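Side-chain contacts in MRG701 (Oryza sativa, PDB 5IN1), which probably reads methylated lysines of histone tails through its chromodomain, as in other MRG proteins, and forms a dimer through an interface found in MRG proteins of green plants: residues K64-E67 / L68-Q72; E47-T50 / N51-L55; L10-G14 / P15-E19; L57-E60 / N61-K64. All blocks are in the same frame, centred on the assembly; numbering follows the deposited sequence.

Contact 1 of 4, residues K64-E67 / L68-Q72; sequences KQQE and LEKSQ
Leu-68 packs back against the turn that precedes it in the C-terminal helix 59-70. Its CG lies 3.4 Å from Lys-64 O, the same carbonyl that accepts the bond from Leu-68 N at 3.0 Å. CG of Leu-68 stands anti to the carbonyl carbon (chi1 -68°), which lays the branch along the preceding turn. The aliphatic end of Lys-64 runs near it, with CE 4.3 Å from Leu-68 CD1. This is the close side of the contact. It faces the sheet, where Leu-68 touches Tyr-12, Leu-16 and Leu-17. Gln-65 lies against the sheet as well: its side chain touches Leu-10, and its NE2 is held by Leu-17 O on strand 16-28. Two more i to i+4 bonds follow along the backbone, Glu-69 N to Gln-65 O and Lys-70 N to Gln-66 O.

The solvent side is looser. Gln-66 and Lys-70 run alongside each other, with Gln-66 CG 4.1 Å from Lys-70 CD, and both are exposed. So are Glu-67 and Glu-69. Glu-69 lies side by side with Gln-65, carboxylate and amide planes 35° apart. A water bonds to Gln-65 OE1 at 2.8 Å and only weakly to Glu-69 OE1. Lys-64 NZ and Glu-67 OE1 make a long salt bridge of 4.0 Å. Near the end of the helix the bonding fades: Ser-71 N reaches Glu-67 O in a weak bond, bent to 134°. The arrangement is that of an amphipathic C-terminal helix packed against the beta sheet of a chromodomain.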
loop_
_atom_site.group_PDB
_atom_site.type_symbol
_atom_site.label_atom_id
_atom_site.label_comp_id
_atom_site.label_asym_id
_atom_site.label_seq_id
_atom_site.Cartn_x
_atom_site.Cartn_y
_atom_site.Cartn_z
ATOM N N LYS A 64 -8.459 -4.896 25.259
ATOM C CA LYS A 64 -9.452 -5.753 24.605
ATOM C C LYS A 64 -9.068 -7.232 24.689
ATOM O O LYS A 64 -9.905 -8.087 24.996
ATOM C CB LYS A 64 -9.626 -5.344 23.149
ATOM C CG LYS A 64 -10.624 -6.169 22.359
ATOM C CD LYS A 64 -12.040 -5.942 22.856
ATOM C CE LYS A 64 -13.071 -6.654 21.981
ATOM N NZ LYS A 64 -14.431 -6.504 22.586
ATOM N N GLN A 65 -7.789 -7.524 24.449
ATOM C CA GLN A 65 -7.291 -8.887 24.622
ATOM C C GLN A 65 -7.600 -9.402 26.031
ATOM O O GLN A 65 -8.115 -10.498 26.194
ATOM C CB GLN A 65 -5.798 -8.945 24.348
ATOM C CG GLN A 65 -5.173 -10.301 24.651
ATOM C CD GLN A 65 -3.665 -10.229 24.560
ATOM O OE1 GLN A 65 -3.034 -9.429 25.263
ATOM N NE2 GLN A 65 -3.069 -11.050 23.685
ATOM N N GLN A 66 -7.291 -8.585 27.044
ATOM C CA GLN A 66 -7.586 -8.913 28.442
ATOM C C GLN A 66 -9.080 -9.171 28.680
ATOM O O GLN A 66 -9.438 -10.149 29.339
ATOM C CB GLN A 66 -7.078 -7.787 29.360
ATOM C CG GLN A 66 -7.640 -7.777 30.792
ATOM C CD GLN A 66 -6.965 -6.737 31.681
ATOM O OE1 GLN A 66 -6.242 -5.876 31.207
ATOM N NE2 GLN A 66 -7.206 -6.826 32.988
ATOM N N GLU A 67 -9.933 -8.282 28.185
ATOM C CA GLU A 67 -11.370 -8.451 28.367
ATOM C C GLU A 67 -11.839 -9.772 27.786
ATOM O O GLU A 67 -12.668 -10.455 28.382
ATOM C CB GLU A 67 -12.141 -7.299 27.714
ATOM C CG GLU A 67 -13.664 -7.356 27.915
ATOM C CD GLU A 67 -14.417 -6.326 27.067
ATOM O OE1 GLU A 67 -13.776 -5.499 26.384
ATOM O OE2 GLU A 67 -15.666 -6.338 27.085
ATOM N N LEU A 68 -11.341 -10.122 26.604
ATOM C CA LEU A 68 -11.740 -11.384 25.997
ATOM C C LEU A 68 -11.273 -12.579 26.815
ATOM O O LEU A 68 -11.991 -13.569 26.940
ATOM C CB LEU A 68 -11.212 -11.498 24.567
ATOM C CG LEU A 68 -11.865 -10.517 23.598
ATOM C CD1 LEU A 68 -11.102 -10.419 22.268
ATOM C CD2 LEU A 68 -13.331 -10.907 23.377
ATOM N N GLU A 69 -10.070 -12.486 27.368
ATOM C CA GLU A 69 -9.574 -13.557 28.227
ATOM C C GLU A 69 -10.423 -13.718 29.489
ATOM O O GLU A 69 -10.666 -14.834 29.948
ATOM C CB GLU A 69 -8.113 -13.305 28.605
ATOM C CG GLU A 69 -7.157 -13.516 27.443
ATOM C CD GLU A 69 -5.721 -13.274 27.829
ATOM O OE1 GLU A 69 -5.389 -12.114 28.184
ATOM O OE2 GLU A 69 -4.912 -14.223 27.774
ATOM N N LYS A 70 -10.885 -12.606 30.048
ATOM C CA LYS A 70 -11.654 -12.678 31.285
ATOM C C LYS A 70 -13.086 -13.145 31.077
ATOM O O LYS A 70 -13.714 -13.651 32.014
ATOM C CB LYS A 70 -11.642 -11.324 31.980
ATOM C CG LYS A 70 -10.294 -10.986 32.548
ATOM C CD LYS A 70 -10.290 -9.649 33.253
ATOM C CE LYS A 70 -11.228 -9.633 34.462
ATOM N NZ LYS A 70 -10.772 -10.494 35.603
ATOM N N SER A 71 -13.611 -12.994 29.869
ATOM C CA SER A 71 -14.992 -13.394 29.621
ATOM C C SER A 71 -15.054 -14.811 29.067
ATOM O O SER A 71 -16.138 -15.331 28.794
ATOM C CB SER A 71 -15.675 -12.416 28.670
ATOM O OG SER A 71 -15.093 -12.473 27.385
ATOM N N GLN A 72 -13.888 -15.428 28.903
ATOM C CA GLN A 72 -13.805 -16.813 28.451
ATOM C C GLN A 72 -14.579 -17.744 29.376
ATOM O O GLN A 72 -14.512 -17.602 30.596
ATOM C CB GLN A 72 -12.345 -17.261 28.372
ATOM C CG GLN A 72 -11.740 -17.136 27.001
ATOM C CD GLN A 72 -12.367 -18.087 26.001
ATOM O OE1 GLN A 72 -12.362 -19.304 26.194
ATOM N NE2 GLN A 72 -12.929 -17.532 24.929
HETATM O O HOH W 1 -3.954 -8.965 27.911
#

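Contact 2 of 4, residues E47-T50 / N51-L55; sequences EWVT and NDRLL
This is a turn contact with a salt bridge, made where strand 47-50 passes through the 3-10 segment 51-53 into strand 54-56. These are the two outermost strands of the sheet within the chain. Arg-53 N bonds to Thr-50 O at 3.0 Å and closes the turn. Thr-50 OG1 gives a short hydrogen bond of 2.6 Å to the syn lone pair of Asp-52 OD1. A water bonds to Asp-52 OD2 and, weakly, to Thr-50 OG1.

Arg-53 folds back toward Glu-47, its chain bent at chi2 (-83°) and chi3 (-62°). Arg-53 NH2 meets Glu-47 OE1 at 2.9 Å in a salt bridge. The bond is not straight, and OE1 is approached from above the carboxylate plane; the two flat groups stand 77° apart. Val-49 CG1 covers one face of the guanidinium, 3.9 Å from Arg-53 NH1 and offset toward the rim. The other branch, Val-49 CG2, meets Leu-54 CD2 at 3.9 Å and belongs to the buried side, where Leu-54 also packs on Ala-11.

Two outside partners fix the charged pair. Tyr-38 OH bonds to Glu-47 OE1, and Tyr-12 O takes the NE of Arg-53. A leucine in place of Arg-53 would probably leave Glu-47 without its charge partner and Tyr-12 O without the bond from NE. The chemistry implies two separate ties: a partly exposed ion pair links the 3-10 turn back to the start of strand 47-50, and the direct bond from Thr-50 OG1 to Asp-52 OD1 holds the turn itself, with the water's grip on Thr-50 only weak.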
loop_
_atom_site.group_PDB
_atom_site.type_symbol
_atom_site.label_atom_id
_atom_site.label_comp_id
_atom_site.label_asym_id
_atom_site.label_seq_id
_atom_site.Cartn_x
_atom_site.Cartn_y
_atom_site.Cartn_z
ATOM N N GLU A 47 0.345 -17.252 8.059
ATOM C CA GLU A 47 -0.696 -17.108 7.043
ATOM C C GLU A 47 -0.897 -15.662 6.640
ATOM O O GLU A 47 -0.524 -14.740 7.369
ATOM C CB GLU A 47 -2.018 -17.681 7.544
ATOM C CG GLU A 47 -2.577 -16.913 8.734
ATOM C CD GLU A 47 -3.899 -17.475 9.230
ATOM O OE1 GLU A 47 -4.277 -17.151 10.372
ATOM O OE2 GLU A 47 -4.541 -18.257 8.495
ATOM N N TRP A 48 -1.490 -15.473 5.466
ATOM C CA TRP A 48 -1.926 -14.163 5.022
ATOM C C TRP A 48 -3.236 -13.792 5.677
ATOM O O TRP A 48 -4.187 -14.580 5.668
ATOM C CB TRP A 48 -2.145 -14.120 3.506
ATOM C CG TRP A 48 -0.927 -14.201 2.667
ATOM C CD1 TRP A 48 -0.526 -15.266 1.908
ATOM C CD2 TRP A 48 0.045 -13.173 2.459
ATOM N NE1 TRP A 48 0.639 -14.966 1.257
ATOM C CE2 TRP A 48 1.013 -13.686 1.578
ATOM C CE3 TRP A 48 0.189 -11.863 2.937
ATOM C CZ2 TRP A 48 2.119 -12.937 1.166
ATOM C CZ3 TRP A 48 1.287 -11.119 2.529
ATOM C CH2 TRP A 48 2.238 -11.660 1.648
ATOM N N VAL A 49 -3.298 -12.590 6.236
ATOM C CA VAL A 49 -4.551 -12.070 6.752
ATOM C C VAL A 49 -4.791 -10.641 6.300
ATOM O O VAL A 49 -3.852 -9.900 5.970
ATOM C CB VAL A 49 -4.582 -12.117 8.298
ATOM C CG1 VAL A 49 -4.379 -13.551 8.810
ATOM C CG2 VAL A 49 -3.536 -11.186 8.869
ATOM N N THR A 50 -6.050 -10.231 6.326
ATOM C CA THR A 50 -6.376 -8.852 6.027
ATOM C C THR A 50 -6.622 -8.059 7.312
ATOM O O THR A 50 -6.538 -8.602 8.428
ATOM C CB THR A 50 -7.577 -8.777 5.069
ATOM O OG1 THR A 50 -8.547 -9.745 5.466
ATOM C CG2 THR A 50 -7.101 -9.117 3.659
ATOM N N ASN A 51 -6.871 -6.764 7.156
ATOM C CA ASN A 51 -6.894 -5.834 8.270
ATOM C C ASN A 51 -7.887 -6.193 9.372
ATOM O O ASN A 51 -7.647 -5.946 10.563
ATOM C CB ASN A 51 -7.191 -4.434 7.727
ATOM C CG ASN A 51 -7.196 -3.390 8.793
ATOM O OD1 ASN A 51 -6.151 -3.060 9.339
ATOM N ND2 ASN A 51 -8.372 -2.839 9.092
ATOM N N ASP A 52 -9.007 -6.774 8.971
ATOM C CA ASP A 52 -10.057 -7.148 9.907
ATOM C C ASP A 52 -9.613 -8.186 10.944
ATOM O O ASP A 52 -10.261 -8.331 11.980
ATOM C CB ASP A 52 -11.236 -7.693 9.125
ATOM C CG ASP A 52 -10.815 -8.768 8.177
ATOM O OD1 ASP A 52 -10.093 -8.467 7.193
ATOM O OD2 ASP A 52 -11.170 -9.935 8.414
ATOM N N ARG A 53 -8.518 -8.899 10.666
ATOM C CA ARG A 53 -7.998 -9.896 11.599
ATOM C C ARG A 53 -7.016 -9.342 12.623
ATOM O O ARG A 53 -6.631 -10.065 13.546
ATOM C CB ARG A 53 -7.319 -11.026 10.823
ATOM C CG ARG A 53 -8.293 -11.920 10.048
ATOM C CD ARG A 53 -8.918 -13.020 10.969
ATOM N NE ARG A 53 -7.933 -13.942 11.532
ATOM C CZ ARG A 53 -7.405 -14.981 10.880
ATOM N NH1 ARG A 53 -7.758 -15.247 9.638
ATOM N NH2 ARG A 53 -6.516 -15.759 11.481
ATOM N N LEU A 54 -6.603 -8.086 12.448
ATOM C CA LEU A 54 -5.497 -7.505 13.201
ATOM C C LEU A 54 -5.903 -6.263 13.987
ATOM O O LEU A 54 -6.834 -5.523 13.614
ATOM C CB LEU A 54 -4.345 -7.134 12.266
ATOM C CG LEU A 54 -3.756 -8.262 11.419
ATOM C CD1 LEU A 54 -2.608 -7.728 10.565
ATOM C CD2 LEU A 54 -3.308 -9.432 12.291
ATOM N N LEU A 55 -5.151 -6.004 15.045
ATOM C CA LEU A 55 -5.265 -4.782 15.830
ATOM C C LEU A 55 -3.866 -4.269 16.142
ATOM O O LEU A 55 -2.965 -5.048 16.465
ATOM C CB LEU A 55 -6.043 -5.034 17.130
ATOM C CG LEU A 55 -7.549 -5.302 17.010
ATOM C CD1 LEU A 55 -8.093 -5.742 18.351
ATOM C CD2 LEU A 55 -8.266 -4.035 16.534
HETATM O O HOH W 2 -10.397 -12.138 6.843
#

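Contact 3 of 4, residues L10-G14 / P15-E19; sequences LAYHG and PLLYE
Tyr-12 and Leu-17 face each other in the beta hairpin of strands 8-13 and 16-28, part of the chromodomain sheet. Leu-17 CD2 sits over the centre of the Tyr-12 ring, 3.5 Å from the centroid and 5° off the ring normal. This is a CH-pi contact. CG of Tyr-12 is anti to its carbonyl carbon (chi1 -77°), which swings the ring across to its partner. Pro-15 O lies at the edge of the same ring, 3.7 Å from Tyr-12 CE1. A serine in place of Tyr-12 would probably uncover Leu-17 CD2 and open a gap beside Leu-68, which also touches the ring.

The backbone sets this pair in place. Ala-11 and Tyr-18 form a hydrogen-bonded antiparallel pair, with both bonds, Ala-11 N to Tyr-18 O and Tyr-18 N to Ala-11 O, at 2.8 Å. Leu-10 with Glu-19 and Tyr-12 with Leu-17 are the non-hydrogen-bonded pairs next to it. Gly-14 begins the connection with a positive phi of 70°, and Pro-15 follows.

On the face that carries Ala-11, His-13 and Tyr-18, the edge of the Tyr-18 ring meets His-13 O, with CE2 3.4 Å from it. Further out, the His-13 ring meets Tyr-38, Trp-41 and Trp-45 edge-to-face, an aromatic cluster. A water in the plane of the Tyr-18 ring bonds to Tyr-18 OH at 2.9 Å and gives a hydrogen bond of 2.7 Å to His-13 O.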
loop_
_atom_site.group_PDB
_atom_site.type_symbol
_atom_site.label_atom_id
_atom_site.label_comp_id
_atom_site.label_asym_id
_atom_site.label_seq_id
_atom_site.Cartn_x
_atom_site.Cartn_y
_atom_site.Cartn_z
ATOM N N LEU A 10 -1.652 -7.489 17.417
ATOM C CA LEU A 10 -2.584 -8.479 17.950
ATOM C C LEU A 10 -3.377 -9.063 16.786
ATOM O O LEU A 10 -3.769 -8.334 15.870
ATOM C CB LEU A 10 -3.513 -7.853 18.988
ATOM C CG LEU A 10 -2.790 -7.347 20.225
ATOM C CD1 LEU A 10 -3.709 -6.514 21.096
ATOM C CD2 LEU A 10 -2.205 -8.505 21.022
ATOM N N ALA A 11 -3.586 -10.369 16.799
ATOM C CA ALA A 11 -4.303 -11.065 15.731
ATOM C C ALA A 11 -5.333 -12.014 16.321
ATOM O O ALA A 11 -5.050 -12.779 17.249
ATOM C CB ALA A 11 -3.338 -11.841 14.846
ATOM N N TYR A 12 -6.542 -11.970 15.779
ATOM C CA TYR A 12 -7.539 -12.973 16.100
ATOM C C TYR A 12 -7.141 -14.324 15.527
ATOM O O TYR A 12 -6.678 -14.425 14.395
ATOM C CB TYR A 12 -8.910 -12.570 15.567
ATOM C CG TYR A 12 -9.607 -11.520 16.385
ATOM C CD1 TYR A 12 -10.051 -11.807 17.659
ATOM C CD2 TYR A 12 -9.830 -10.237 15.885
ATOM C CE1 TYR A 12 -10.704 -10.863 18.431
ATOM C CE2 TYR A 12 -10.486 -9.288 16.649
ATOM C CZ TYR A 12 -10.931 -9.612 17.911
ATOM O OH TYR A 12 -11.585 -8.671 18.698
ATOM N N HIS A 13 -7.320 -15.365 16.317
ATOM C CA HIS A 13 -7.264 -16.719 15.791
ATOM C C HIS A 13 -8.357 -17.431 16.544
ATOM O O HIS A 13 -8.171 -17.832 17.685
ATOM C CB HIS A 13 -5.900 -17.371 16.001
ATOM C CG HIS A 13 -5.608 -18.461 15.024
ATOM N ND1 HIS A 13 -6.001 -19.764 15.229
ATOM C CD2 HIS A 13 -4.978 -18.441 13.824
ATOM C CE1 HIS A 13 -5.611 -20.505 14.209
ATOM N NE2 HIS A 13 -4.991 -19.728 13.341
ATOM N N GLY A 14 -9.534 -17.524 15.943
ATOM C CA GLY A 14 -10.705 -17.756 16.760
ATOM C C GLY A 14 -10.968 -16.492 17.556
ATOM O O GLY A 14 -10.441 -15.432 17.236
ATOM N N PRO A 15 -11.786 -16.595 18.607
ATOM C CA PRO A 15 -12.302 -15.399 19.277
ATOM C C PRO A 15 -11.323 -14.683 20.198
ATOM O O PRO A 15 -11.668 -13.610 20.687
ATOM C CB PRO A 15 -13.503 -15.938 20.064
ATOM C CG PRO A 15 -13.159 -17.372 20.290
ATOM C CD PRO A 15 -12.445 -17.828 19.069
ATOM N N LEU A 16 -10.135 -15.226 20.422
ATOM C CA LEU A 16 -9.173 -14.560 21.294
ATOM C C LEU A 16 -8.110 -13.858 20.465
ATOM O O LEU A 16 -7.867 -14.218 19.310
ATOM C CB LEU A 16 -8.510 -15.556 22.266
ATOM C CG LEU A 16 -9.459 -16.330 23.183
ATOM C CD1 LEU A 16 -8.684 -17.321 24.031
ATOM C CD2 LEU A 16 -10.212 -15.351 24.077
ATOM N N LEU A 17 -7.449 -12.887 21.088
ATOM C CA LEU A 17 -6.364 -12.154 20.457
ATOM C C LEU A 17 -4.995 -12.684 20.867
ATOM O O LEU A 17 -4.732 -12.862 22.058
ATOM C CB LEU A 17 -6.460 -10.675 20.826
ATOM C CG LEU A 17 -7.596 -9.924 20.122
ATOM C CD1 LEU A 17 -7.841 -8.586 20.792
ATOM C CD2 LEU A 17 -7.264 -9.743 18.634
ATOM N N TYR A 18 -4.112 -12.871 19.882
ATOM C CA TYR A 18 -2.764 -13.398 20.128
ATOM C C TYR A 18 -1.724 -12.427 19.582
ATOM O O TYR A 18 -1.930 -11.796 18.532
ATOM C CB TYR A 18 -2.583 -14.770 19.466
ATOM C CG TYR A 18 -3.576 -15.791 19.953
ATOM C CD1 TYR A 18 -3.283 -16.628 21.018
ATOM C CD2 TYR A 18 -4.838 -15.884 19.372
ATOM C CE1 TYR A 18 -4.212 -17.542 21.485
ATOM C CE2 TYR A 18 -5.779 -16.793 19.844
ATOM C CZ TYR A 18 -5.452 -17.614 20.884
ATOM O OH TYR A 18 -6.385 -18.513 21.325
ATOM N N GLU A 19 -0.605 -12.287 20.275
ATOM C CA GLU A 19 0.458 -11.483 19.709
ATOM C C GLU A 19 1.034 -12.182 18.481
ATOM O O GLU A 19 1.225 -13.405 18.471
ATOM C CB GLU A 19 1.553 -11.200 20.738
ATOM C CG GLU A 19 2.412 -10.022 20.294
ATOM C CD GLU A 19 3.421 -9.560 21.339
ATOM O OE1 GLU A 19 3.773 -10.338 22.247
ATOM O OE2 GLU A 19 3.851 -8.382 21.234
HETATM O O HOH W 3 -9.068 -18.385 20.195
#

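Contact 4 of 4, residues L57-E60 / N61-K64; sequences LTDE and NIRK
An N-cap opens helix 59-70, and Thr-58 is the capping residue. Its OG1 accepts a hydrogen bond from Asn-61 N at 3.2 Å, with an N-H...O angle of 160°. OG1 of Thr-58 lies between the backbone N and the carbonyl carbon (chi1 62°), and this turns the hydroxyl toward the first turn. The bond takes up an amide that has no carbonyl one turn earlier within the helix. Thr-58 O takes the next amide: Ile-62 N bonds to it at 2.9 Å. Arg-63 N to Asp-59 O, at 2.8 Å, and Lys-64 N to Glu-60 O continue the series.

The side chain of Asn-61 crosses that of Thr-58 at a slant. Its ND2 comes within 3.3 Å of Thr-58 OG1, but the angle is poor for a bond. Instead ND2 gives its hydrogen bond to Lys-56 O, which ties the helix start to the end of the preceding strand.

Beside the cap is an apolar contact. Leu-57 CD1 and Ile-62 CD1 meet at 3.8 Å, and both residues also touch Leu-10 of strand 8-13. CG1 of Ile-62 passes 3.2 Å from Thr-58 O, close to the oxygen that its own backbone N uses. Asp-59, Glu-60 and Arg-63 are exposed. Leu-57 at N' packing on Ile-62 at N4, i to i+5, is a hydrophobic staple beside the N-cap.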
loop_
_atom_site.group_PDB
_atom_site.type_symbol
_atom_site.label_atom_id
_atom_site.label_comp_id
_atom_site.label_asym_id
_atom_site.label_seq_id
_atom_site.Cartn_x
_atom_site.Cartn_y
_atom_site.Cartn_z
ATOM N N LEU A 57 -0.839 -2.883 18.260
ATOM C CA LEU A 57 -0.445 -3.186 19.630
ATOM C C LEU A 57 -0.456 -1.909 20.460
ATOM O O LEU A 57 0.588 -1.343 20.776
ATOM C CB LEU A 57 0.937 -3.834 19.672
ATOM C CG LEU A 57 1.362 -4.501 20.981
ATOM C CD1 LEU A 57 0.495 -5.713 21.304
ATOM C CD2 LEU A 57 2.823 -4.930 20.881
ATOM N N THR A 58 -1.652 -1.465 20.803
ATOM C CA THR A 58 -1.840 -0.286 21.643
ATOM C C THR A 58 -2.380 -0.722 22.988
ATOM O O THR A 58 -2.919 -1.830 23.116
ATOM C CB THR A 58 -2.828 0.696 21.032
ATOM O OG1 THR A 58 -4.097 0.041 20.930
ATOM C CG2 THR A 58 -2.369 1.132 19.642
ATOM N N ASP A 59 -2.308 0.152 23.987
ATOM C CA ASP A 59 -2.847 -0.219 25.286
ATOM C C ASP A 59 -4.343 -0.520 25.202
ATOM O O ASP A 59 -4.813 -1.468 25.831
ATOM C CB ASP A 59 -2.582 0.870 26.331
ATOM C CG ASP A 59 -1.109 0.988 26.692
ATOM O OD1 ASP A 59 -0.353 0.025 26.465
ATOM O OD2 ASP A 59 -0.712 2.050 27.213
ATOM N N GLU A 60 -5.094 0.242 24.408
ATOM C CA GLU A 60 -6.529 -0.021 24.327
ATOM C C GLU A 60 -6.816 -1.407 23.741
ATOM O O GLU A 60 -7.689 -2.114 24.227
ATOM C CB GLU A 60 -7.228 1.049 23.502
ATOM C CG GLU A 60 -8.748 0.893 23.465
ATOM C CD GLU A 60 -9.461 2.233 23.509
ATOM O OE1 GLU A 60 -8.812 3.232 23.869
ATOM O OE2 GLU A 60 -10.665 2.279 23.228
ATOM N N ASN A 61 -6.068 -1.797 22.716
ATOM C CA ASN A 61 -6.312 -3.092 22.101
ATOM C C ASN A 61 -5.788 -4.226 22.970
ATOM O O ASN A 61 -6.353 -5.316 22.966
ATOM C CB ASN A 61 -5.692 -3.141 20.708
ATOM C CG ASN A 61 -6.414 -2.247 19.729
ATOM O OD1 ASN A 61 -7.620 -2.005 19.872
ATOM N ND2 ASN A 61 -5.692 -1.753 18.732
ATOM N N ILE A 62 -4.735 -3.968 23.736
ATOM C CA ILE A 62 -4.255 -4.955 24.682
ATOM C C ILE A 62 -5.302 -5.143 25.784
ATOM O O ILE A 62 -5.536 -6.266 26.255
ATOM C CB ILE A 62 -2.883 -4.554 25.269
ATOM C CG1 ILE A 62 -1.824 -4.622 24.168
ATOM C CG2 ILE A 62 -2.531 -5.462 26.415
ATOM C CD1 ILE A 62 -0.487 -4.038 24.554
ATOM N N ARG A 63 -5.961 -4.053 26.171
ATOM C CA ARG A 63 -7.059 -4.152 27.136
ATOM C C ARG A 63 -8.216 -4.994 26.566
ATOM O O ARG A 63 -8.873 -5.720 27.311
ATOM C CB ARG A 63 -7.576 -2.758 27.528
ATOM C CG ARG A 63 -6.636 -1.914 28.369
ATOM C CD ARG A 63 -6.327 -2.549 29.698
ATOM N NE ARG A 63 -5.423 -1.686 30.456
ATOM C CZ ARG A 63 -5.726 -1.100 31.613
ATOM N NH1 ARG A 63 -6.904 -1.309 32.189
ATOM N NH2 ARG A 63 -4.830 -0.321 32.206
ATOM N N LYS A 64 -8.459 -4.896 25.259
ATOM C CA LYS A 64 -9.452 -5.753 24.605
ATOM C C LYS A 64 -9.068 -7.232 24.689
ATOM O O LYS A 64 -9.905 -8.087 24.996
ATOM C CB LYS A 64 -9.626 -5.344 23.149
ATOM C CG LYS A 64 -10.624 -6.169 22.359
ATOM C CD LYS A 64 -12.040 -5.942 22.856
ATOM C CE LYS A 64 -13.071 -6.654 21.981
ATOM N NZ LYS A 64 -14.431 -6.504 22.586
#

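Contacts 1 and 4 share Lys-64 and lie on one helix, 59-70, with centres about 11 Å apart; contact 4 starts the helix and contact 1 ends it. Contact 3 is the hairpin beneath both. Gln-65 NE2 reaches Leu-17 O at 2.9 Å, and Leu-10 CG lies 3.8 Å from Leu-57 CD1. Contact 2 joins the hairpin within the sheet, strand 54-56 lying next to strand 8-13: Leu-55 N is 2.8 Å from Leu-10 O, and Arg-53 O is 2.9 Å from Tyr-12 N. Contacts 1 and 2 do not touch, with centres about 19 Å apart. His-13, in contact 3, faces aromatic residues that are consistent with a methyl-lysine cage.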